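Local coordinates for Cys-Gly metallodipeptidase DUG1 (Saccharomyces cerevisiae, PDB 4G1P), which hydrolyses the dipeptide Cys-Gly as a metal-dependent dipeptidase and serves as the catalytic component of the glutathione-degrading complex, at residues Glu51-Ser56 / Pro82-Arg87. Numbering follows the deposited sequence.
Sequences EQLSQS and PVILSR
Leu53, in the last turn of helix 39-55, reaches across to Ile84 and Ser86 of strand 83-88, a helix-on-sheet packing within the alpha/beta catalytic domain of this M20 peptidase. Leucine, branched at CG, is long enough to span from helix to strand and lets CD2 meet Ile84 while CG faces Ser86. The apolar part of the contact joins two branched residues: CD2 of Leu53 lies 3.9 Å from CG2 of Ile84, the side chains slanting across one another. In Ile84, a chi1 of -57° sets CG1 beside the backbone N and turns CG2 anti to it, where CG2 meets the leucine. Ile84 also touches Ala46 and Ile49 of the same helix, and beta-branching suits it to a buried strand. Replacing Leu53 by an alanine would probably open a gap between the helix and strand and leave CG2 of Ile84 without its leucine partner.

The second part sets a small polar side chain against a hydrocarbon one by van der Waals contact. Ser86 is compact enough to fit against the leucine branch point, with Phe58 touching both residues. Backbone hydrogen bonds join strand 83-88 to strands 61-64 and 162-168. With chi1 at 72°, Ser86 places OG between its backbone N and carbonyl carbon, 3.6 Å from Leu53 CG.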
ATOM      1  N   GLU A  51      26.411 -25.230  -5.588  1.00 22.32           N
ATOM      2  CA  GLU A  51      27.128 -26.100  -4.661  1.00 23.97           C
ATOM      3  C   GLU A  51      26.504 -27.495  -4.558  1.00 27.52           C
ATOM      4  O   GLU A  51      27.220 -28.507  -4.548  1.00 26.47           O
ATOM      5  CB  GLU A  51      27.210 -25.464  -3.277  1.00 22.41           C
ATOM      6  CG  GLU A  51      28.346 -24.489  -3.128  1.00 23.71           C
ATOM      7  CD  GLU A  51      28.205 -23.606  -1.900  1.00 35.78           C
ATOM      8  OE1 GLU A  51      27.120 -23.631  -1.265  1.00 34.95           O
ATOM      9  OE2 GLU A  51      29.176 -22.880  -1.575  1.00 41.61           O
ATOM     10  N   GLN A  52      25.178 -27.552  -4.480  1.00 21.42           N
ATOM     11  CA  GLN A  52      24.508 -28.843  -4.491  1.00 23.37           C
ATOM     12  C   GLN A  52      24.741 -29.577  -5.816  1.00 23.91           C
ATOM     13  O   GLN A  52      24.944 -30.792  -5.831  1.00 23.31           O
ATOM     14  CB  GLN A  52      23.011 -28.694  -4.244  1.00 21.76           C
ATOM     15  CG  GLN A  52      22.671 -28.082  -2.923  1.00 23.14           C
ATOM     16  CD  GLN A  52      23.331 -28.806  -1.792  1.00 25.68           C
ATOM     17  OE1 GLN A  52      22.998 -29.956  -1.495  1.00 22.53           O
ATOM     18  NE2 GLN A  52      24.287 -28.147  -1.152  1.00 27.94           N
ATOM     19  N   LEU A  53      24.695 -28.843  -6.925  1.00 23.50           N
ATOM     20  CA  LEU A  53      24.919 -29.450  -8.230  1.00 26.26           C
ATOM     21  C   LEU A  53      26.293 -30.114  -8.234  1.00 26.13           C
ATOM     22  O   LEU A  53      26.442 -31.293  -8.569  1.00 23.93           O
ATOM     23  CB  LEU A  53      24.834 -28.400  -9.340  1.00 24.97           C
ATOM     24  CG  LEU A  53      23.534 -28.242 -10.145  1.00 25.18           C
ATOM     25  CD1 LEU A  53      22.502 -29.305  -9.789  1.00 19.97           C
ATOM     26  CD2 LEU A  53      22.961 -26.841 -10.008  1.00 20.19           C
ATOM     27  N   SER A  54      27.285 -29.345  -7.814  1.00 24.96           N
ATOM     28  CA  SER A  54      28.658 -29.790  -7.850  1.00 24.53           C
ATOM     29  C   SER A  54      28.915 -30.964  -6.911  1.00 24.08           C
ATOM     30  O   SER A  54      29.653 -31.875  -7.254  1.00 22.98           O
ATOM     31  CB  SER A  54      29.578 -28.626  -7.520  1.00 24.98           C
ATOM     32  OG  SER A  54      30.927 -29.041  -7.523  1.00 31.11           O
ATOM     33  N   GLN A  55      28.315 -30.943  -5.727  1.00 28.34           N
ATOM     34  CA  GLN A  55      28.477 -32.057  -4.790  1.00 27.99           C
ATOM     35  C   GLN A  55      27.837 -33.328  -5.338  1.00 23.33           C
ATOM     36  O   GLN A  55      28.385 -34.401  -5.210  1.00 25.84           O
ATOM     37  CB  GLN A  55      27.923 -31.713  -3.407  1.00 26.78           C
ATOM     38  CG  GLN A  55      28.788 -30.727  -2.614  1.00 33.01           C
ATOM     39  CD  GLN A  55      28.052 -30.132  -1.411  1.00 44.33           C
ATOM     40  OE1 GLN A  55      27.009 -30.642  -0.987  1.00 48.57           O
ATOM     41  NE2 GLN A  55      28.589 -29.043  -0.865  1.00 43.23           N
ATOM     42  N   SER A  56      26.675 -33.209  -5.956  1.00 24.08           N
ATOM     43  CA  SER A  56      26.152 -34.303  -6.752  1.00 25.97           C
ATOM     44  C   SER A  56      27.062 -34.415  -7.985  1.00 29.77           C
ATOM     45  O   SER A  56      28.102 -33.777  -8.051  1.00 34.80           O
ATOM     46  CB  SER A  56      24.689 -34.049  -7.130  1.00 26.74           C
ATOM     47  OG  SER A  56      23.859 -33.968  -5.975  1.00 19.07           O
ATOM     48  N   PRO A  82      21.962 -14.850 -11.463  1.00 21.80           N
ATOM     49  CA  PRO A  82      22.563 -15.666 -12.528  1.00 21.59           C
ATOM     50  C   PRO A  82      21.659 -16.818 -12.962  1.00 21.60           C
ATOM     51  O   PRO A  82      20.967 -17.361 -12.111  1.00 23.78           O
ATOM     52  CB  PRO A  82      23.815 -16.234 -11.852  1.00 21.74           C
ATOM     53  CG  PRO A  82      23.486 -16.243 -10.413  1.00 18.91           C
ATOM     54  CD  PRO A  82      22.661 -15.024 -10.181  1.00 19.41           C
ATOM     55  N   VAL A  83      21.644 -17.174 -14.243  1.00 19.47           N
ATOM     56  CA  VAL A  83      20.913 -18.368 -14.654  1.00 22.86           C
ATOM     57  C   VAL A  83      21.891 -19.498 -14.501  1.00 25.22           C
ATOM     58  O   VAL A  83      23.065 -19.337 -14.836  1.00 28.59           O
ATOM     59  CB  VAL A  83      20.415 -18.329 -16.112  1.00 21.78           C
ATOM     60  CG1 VAL A  83      19.755 -19.642 -16.462  1.00 18.84           C
ATOM     61  CG2 VAL A  83      19.422 -17.223 -16.298  1.00 21.77           C
ATOM     62  N   ILE A  84      21.427 -20.623 -13.968  1.00 21.46           N
ATOM     63  CA  ILE A  84      22.327 -21.703 -13.599  1.00 22.67           C
ATOM     64  C   ILE A  84      22.254 -22.830 -14.603  1.00 22.42           C
ATOM     65  O   ILE A  84      21.244 -23.504 -14.701  1.00 21.32           O
ATOM     66  CB  ILE A  84      21.985 -22.278 -12.225  1.00 23.06           C
ATOM     67  CG1 ILE A  84      22.020 -21.182 -11.153  1.00 21.30           C
ATOM     68  CG2 ILE A  84      22.951 -23.391 -11.887  1.00 22.12           C
ATOM     69  CD1 ILE A  84      21.568 -21.653  -9.782  1.00 20.38           C
ATOM     70  N   LEU A  85      23.323 -23.021 -15.357  1.00 21.97           N
ATOM     71  CA  LEU A  85      23.363 -24.096 -16.332  1.00 24.61           C
ATOM     72  C   LEU A  85      24.303 -25.192 -15.856  1.00 25.42           C
ATOM     73  O   LEU A  85      25.411 -24.915 -15.400  1.00 27.33           O
ATOM     74  CB  LEU A  85      23.833 -23.582 -17.699  1.00 24.85           C
ATOM     75  CG  LEU A  85      23.185 -22.342 -18.320  1.00 24.28           C
ATOM     76  CD1 LEU A  85      23.739 -22.195 -19.713  1.00 25.50           C
ATOM     77  CD2 LEU A  85      21.665 -22.417 -18.357  1.00 21.75           C
ATOM     78  N   SER A  86      23.862 -26.436 -15.968  1.00 21.17           N
ATOM     79  CA  SER A  86      24.713 -27.561 -15.642  1.00 23.02           C
ATOM     80  C   SER A  86      24.307 -28.807 -16.423  1.00 24.76           C
ATOM     81  O   SER A  86      23.215 -28.877 -16.990  1.00 24.52           O
ATOM     82  CB  SER A  86      24.671 -27.836 -14.145  1.00 25.11           C
ATOM     83  OG  SER A  86      23.432 -28.394 -13.764  1.00 27.13           O
ATOM     84  N   ARG A  87      25.202 -29.784 -16.471  1.00 25.40           N
ATOM     85  CA  ARG A  87      24.906 -31.044 -17.129  1.00 23.32           C
ATOM     86  C   ARG A  87      25.229 -32.158 -16.161  1.00 26.28           C
ATOM     87  O   ARG A  87      26.119 -32.025 -15.310  1.00 27.79           O
ATOM     88  CB  ARG A  87      25.712 -31.212 -18.422  1.00 22.81           C
ATOM     89  CG  ARG A  87      26.318 -29.911 -18.964  1.00 30.66           C
ATOM     90  CD  ARG A  87      27.123 -30.079 -20.271  1.00 28.46           C
ATOM     91  NE  ARG A  87      26.233 -30.061 -21.421  1.00 30.57           N
ATOM     92  CZ  ARG A  87      26.086 -29.032 -22.246  1.00 28.32           C
ATOM     93  NH1 ARG A  87      26.794 -27.926 -22.092  1.00 23.26           N
ATOM     94  NH2 ARG A  87      25.230 -29.125 -23.247  1.00 33.67           N
TER